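Local atomic coordinates of succinylglutamate desuccinylase/aspartoacylase (Shewanella frigidimarina, PDB entry 3LWU), a protein that binds zinc and is probably a hydrolase acting on ester bonds, a putative member of the succinylglutamate desuccinylase/aspartoacylase family. Residues 39-53 against 84-98. Numbering follows the deposited sequence.
Sequences LTVPIYSFMGSENSA and QVLGDITLAPLANPL
With CG anti to the carbonyl carbon (chi1 -73°), Phe46 presents its ring edge to Leu91, CD1 to CD1 at 4.0 Å. The same setting in Tyr44 (chi1 -64°) brings CE2 at the ring's edge to CG of Pro93, the two side chains crossing at about a right angle. Both aromatics also touch Met77 of helix 68-80, so this face lies against that helix; the Tyr44 hydroxyl is hydrogen-bonded to Ile343 O and Tyr346 N of a second subunit. In the backbone, Tyr44 pairs with Leu91 and Phe46 with Ile89 as antiparallel hydrogen-bonded pairs, four N-H...O bonds joining strand 38-46 to strand 89-92. On the face that carries Thr90, Ile43 CG2 meets Thr90 CG2, and its CD1 lies 3.6 Å from Ala92 CB.

Past the strand, Asp88 OD1 turns its anti lone pair to Gly48 N, 2.7 Å away and nearly straight at 174°. Val85 O accepts from both N and OG of Ser49, the hydroxyl standing above the carbonyl plane, while Glu50 N bonds in plane to Leu86 O at 3.0 Å. The extended Glu50 side chain runs alongside Leu86; an alanine here would probably leave the leucine methyls without the carboxylate end beside them, more open to solvent. Backbone hydrogen bonds, helped by the Asp88 carboxylate and Ser49 hydroxyl, thus set the register of two inner strands, whose aromatic face packs on helix 68-80.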
# COMPACT_ATOMS: atom_id res chain seq x y z
N LEU A 39 -3.51 -21.14 2.80
CA LEU A 39 -4.47 -20.22 3.39
C LEU A 39 -5.62 -21.08 3.88
O LEU A 39 -6.33 -21.73 3.08
CB LEU A 39 -4.97 -19.22 2.34
CG LEU A 39 -3.94 -18.15 1.93
CD1 LEU A 39 -4.45 -17.38 0.63
CD2 LEU A 39 -3.66 -17.19 3.12
N THR A 40 -5.83 -21.10 5.19
CA THR A 40 -6.86 -21.93 5.78
C THR A 40 -7.85 -21.12 6.64
O THR A 40 -7.53 -20.02 7.17
CB THR A 40 -6.22 -23.09 6.62
OG1 THR A 40 -5.57 -22.52 7.73
CG2 THR A 40 -5.17 -23.87 5.84
N VAL A 41 -9.07 -21.63 6.71
CA VAL A 41 -10.16 -21.09 7.52
C VAL A 41 -10.57 -22.16 8.51
O VAL A 41 -10.79 -23.30 8.11
CB VAL A 41 -11.36 -20.74 6.64
CG1 VAL A 41 -12.55 -20.32 7.49
CG2 VAL A 41 -10.95 -19.65 5.62
N PRO A 42 -10.66 -21.81 9.81
CA PRO A 42 -11.11 -22.75 10.83
C PRO A 42 -12.64 -22.87 10.80
O PRO A 42 -13.32 -21.88 10.63
CB PRO A 42 -10.63 -22.11 12.13
CG PRO A 42 -10.56 -20.64 11.85
CD PRO A 42 -10.28 -20.51 10.38
N ILE A 43 -13.13 -24.09 10.92
CA ILE A 43 -14.54 -24.42 10.87
C ILE A 43 -14.90 -25.14 12.18
O ILE A 43 -14.20 -26.06 12.63
CB ILE A 43 -14.87 -25.31 9.62
CG1 ILE A 43 -14.43 -24.60 8.30
CG2 ILE A 43 -16.34 -25.69 9.56
CD1 ILE A 43 -15.18 -23.34 7.96
N TYR A 44 -15.99 -24.67 12.80
CA TYR A 44 -16.53 -25.22 14.02
C TYR A 44 -17.94 -25.64 13.69
O TYR A 44 -18.71 -24.89 13.07
CB TYR A 44 -16.58 -24.14 15.13
CG TYR A 44 -15.22 -23.65 15.54
CD1 TYR A 44 -14.43 -24.39 16.39
CD2 TYR A 44 -14.70 -22.47 15.04
CE1 TYR A 44 -13.14 -23.94 16.79
CE2 TYR A 44 -13.40 -22.02 15.41
CZ TYR A 44 -12.64 -22.77 16.29
OH TYR A 44 -11.41 -22.33 16.70
N SER A 45 -18.29 -26.84 14.12
CA SER A 45 -19.60 -27.38 13.84
C SER A 45 -20.29 -27.87 15.11
O SER A 45 -19.72 -28.68 15.84
CB SER A 45 -19.46 -28.52 12.82
OG SER A 45 -20.70 -29.18 12.67
N PHE A 46 -21.48 -27.33 15.41
CA PHE A 46 -22.32 -27.87 16.47
C PHE A 46 -23.36 -28.74 15.80
O PHE A 46 -24.25 -28.25 15.10
CB PHE A 46 -23.01 -26.74 17.27
CG PHE A 46 -22.08 -25.96 18.21
CD1 PHE A 46 -21.29 -24.96 17.74
CD2 PHE A 46 -22.04 -26.24 19.55
CE1 PHE A 46 -20.44 -24.27 18.59
CE2 PHE A 46 -21.24 -25.55 20.41
CZ PHE A 46 -20.42 -24.57 19.93
N MSE A 47 -23.26 -30.04 15.98
CA MSE A 47 -24.16 -31.00 15.33
C MSE A 47 -25.54 -30.85 15.86
O MSE A 47 -25.69 -30.81 17.06
CB MSE A 47 -23.83 -32.41 15.72
CG MSE A 47 -22.88 -33.12 14.83
SE MSE A 47 -22.90 -34.95 15.57
CE MSE A 47 -20.92 -35.00 15.42
N GLY A 48 -26.54 -30.83 15.00
CA GLY A 48 -27.91 -30.84 15.46
C GLY A 48 -28.35 -32.24 15.86
O GLY A 48 -27.90 -33.19 15.27
N SER A 49 -29.19 -32.35 16.88
CA SER A 49 -29.73 -33.63 17.37
C SER A 49 -31.00 -34.09 16.63
O SER A 49 -31.41 -35.22 16.80
CB SER A 49 -30.03 -33.55 18.89
OG SER A 49 -30.82 -32.42 19.23
N GLU A 50 -31.60 -33.21 15.82
CA GLU A 50 -32.80 -33.52 15.02
C GLU A 50 -32.50 -33.34 13.54
O GLU A 50 -32.24 -32.22 13.09
CB GLU A 50 -33.92 -32.52 15.29
CG GLU A 50 -34.84 -32.76 16.45
CD GLU A 50 -35.92 -31.65 16.56
OE1 GLU A 50 -36.05 -30.83 15.61
OE2 GLU A 50 -36.63 -31.60 17.59
N ASN A 51 -32.63 -34.39 12.74
CA ASN A 51 -32.46 -34.24 11.27
C ASN A 51 -33.58 -33.32 10.70
O ASN A 51 -33.47 -32.75 9.60
CB ASN A 51 -32.42 -35.62 10.63
CG ASN A 51 -31.86 -36.69 11.58
OD1 ASN A 51 -30.93 -36.43 12.34
ND2 ASN A 51 -32.44 -37.88 11.55
N SER A 52 -34.63 -33.14 11.51
CA SER A 52 -35.74 -32.20 11.21
C SER A 52 -35.34 -30.69 11.09
O SER A 52 -35.96 -29.92 10.33
CB SER A 52 -36.87 -32.37 12.27
N ALA A 53 -34.32 -30.26 11.83
CA ALA A 53 -34.19 -28.84 12.08
C ALA A 53 -33.38 -28.13 10.98
O ALA A 53 -32.46 -28.69 10.37
CB ALA A 53 -33.61 -28.57 13.49
N GLN A 84 -29.55 -26.40 23.67
CA GLN A 84 -29.69 -27.63 22.93
C GLN A 84 -29.83 -27.33 21.43
O GLN A 84 -30.84 -26.74 20.99
CB GLN A 84 -30.88 -28.43 23.42
CG GLN A 84 -31.12 -29.67 22.61
CD GLN A 84 -32.04 -30.61 23.31
OE1 GLN A 84 -33.26 -30.38 23.40
NE2 GLN A 84 -31.48 -31.69 23.82
N VAL A 85 -28.85 -27.78 20.64
CA VAL A 85 -28.79 -27.51 19.23
C VAL A 85 -29.57 -28.59 18.48
O VAL A 85 -29.23 -29.77 18.53
CB VAL A 85 -27.32 -27.42 18.75
CG1 VAL A 85 -27.25 -27.08 17.26
CG2 VAL A 85 -26.53 -26.34 19.55
N LEU A 86 -30.63 -28.18 17.81
CA LEU A 86 -31.48 -29.10 17.06
C LEU A 86 -31.00 -29.24 15.62
O LEU A 86 -30.99 -30.35 15.07
CB LEU A 86 -32.94 -28.65 17.09
CG LEU A 86 -33.57 -28.51 18.49
CD1 LEU A 86 -35.01 -27.98 18.37
CD2 LEU A 86 -33.54 -29.84 19.27
N GLY A 87 -30.58 -28.12 15.02
CA GLY A 87 -30.09 -28.14 13.65
C GLY A 87 -28.62 -27.85 13.58
O GLY A 87 -28.09 -27.14 14.44
N ASP A 88 -27.94 -28.36 12.56
CA ASP A 88 -26.50 -28.15 12.44
C ASP A 88 -26.18 -26.64 12.39
O ASP A 88 -26.88 -25.88 11.70
CB ASP A 88 -25.94 -28.83 11.16
CG ASP A 88 -25.86 -30.34 11.27
OD1 ASP A 88 -25.97 -30.95 12.36
OD2 ASP A 88 -25.62 -30.95 10.20
N ILE A 89 -25.12 -26.23 13.10
CA ILE A 89 -24.60 -24.87 13.05
C ILE A 89 -23.15 -24.95 12.73
O ILE A 89 -22.37 -25.59 13.45
CB ILE A 89 -24.78 -24.08 14.36
CG1 ILE A 89 -26.26 -24.08 14.76
CG2 ILE A 89 -24.27 -22.59 14.21
CD1 ILE A 89 -26.54 -23.44 16.13
N THR A 90 -22.79 -24.31 11.62
CA THR A 90 -21.44 -24.28 11.13
C THR A 90 -20.94 -22.84 11.18
O THR A 90 -21.60 -21.94 10.68
CB THR A 90 -21.34 -24.81 9.69
OG1 THR A 90 -21.87 -26.14 9.64
CG2 THR A 90 -19.88 -24.85 9.26
N LEU A 91 -19.78 -22.62 11.81
CA LEU A 91 -19.27 -21.28 11.96
C LEU A 91 -17.88 -21.21 11.33
O LEU A 91 -17.05 -22.08 11.56
CB LEU A 91 -19.24 -20.89 13.45
CG LEU A 91 -20.63 -21.00 14.09
CD1 LEU A 91 -20.71 -22.33 14.82
CD2 LEU A 91 -20.92 -19.85 15.07
N ALA A 92 -17.66 -20.15 10.53
CA ALA A 92 -16.40 -19.94 9.84
C ALA A 92 -15.88 -18.55 10.20
O ALA A 92 -16.10 -17.60 9.45
CB ALA A 92 -16.56 -20.08 8.32
N PRO A 93 -15.22 -18.42 11.36
CA PRO A 93 -14.61 -17.13 11.63
C PRO A 93 -13.31 -16.99 10.85
O PRO A 93 -12.85 -17.95 10.24
CB PRO A 93 -14.35 -17.18 13.14
CG PRO A 93 -14.07 -18.58 13.39
CD PRO A 93 -14.97 -19.37 12.46
N LEU A 94 -12.75 -15.80 10.82
CA LEU A 94 -11.45 -15.58 10.14
C LEU A 94 -11.51 -16.15 8.71
O LEU A 94 -10.63 -16.88 8.29
CB LEU A 94 -10.31 -16.22 10.94
CG LEU A 94 -10.11 -15.74 12.39
CD1 LEU A 94 -9.11 -16.70 13.14
CD2 LEU A 94 -9.65 -14.25 12.56
N ALA A 95 -12.54 -15.79 7.96
CA ALA A 95 -12.84 -16.48 6.71
C ALA A 95 -12.01 -16.01 5.53
O ALA A 95 -12.10 -16.59 4.47
CB ALA A 95 -14.35 -16.39 6.38
N ASN A 96 -11.21 -14.95 5.69
CA ASN A 96 -10.36 -14.49 4.62
C ASN A 96 -8.98 -14.18 5.15
O ASN A 96 -8.61 -13.00 5.31
CB ASN A 96 -10.98 -13.28 3.91
CG ASN A 96 -10.11 -12.78 2.75
OD1 ASN A 96 -9.10 -13.41 2.43
ND2 ASN A 96 -10.52 -11.66 2.09
N PRO A 97 -8.19 -15.22 5.44
CA PRO A 97 -6.88 -14.98 6.06
C PRO A 97 -5.99 -14.03 5.26
O PRO A 97 -5.27 -13.20 5.86
CB PRO A 97 -6.28 -16.38 6.23
CG PRO A 97 -7.10 -17.25 5.33
CD PRO A 97 -8.47 -16.66 5.32
N LEU A 98 -6.07 -14.08 3.93
CA LEU A 98 -5.22 -13.19 3.10
C LEU A 98 -5.56 -11.74 3.41
O LEU A 98 -4.67 -10.94 3.68
CB LEU A 98 -5.38 -13.47 1.60
CG LEU A 98 -4.60 -12.64 0.56
CD1 LEU A 98 -3.10 -12.55 0.76
CD2 LEU A 98 -4.92 -13.25 -0.81
O HOH W 1 -8.11 -17.99 8.88
O HOH W 2 -29.71 -29.64 10.51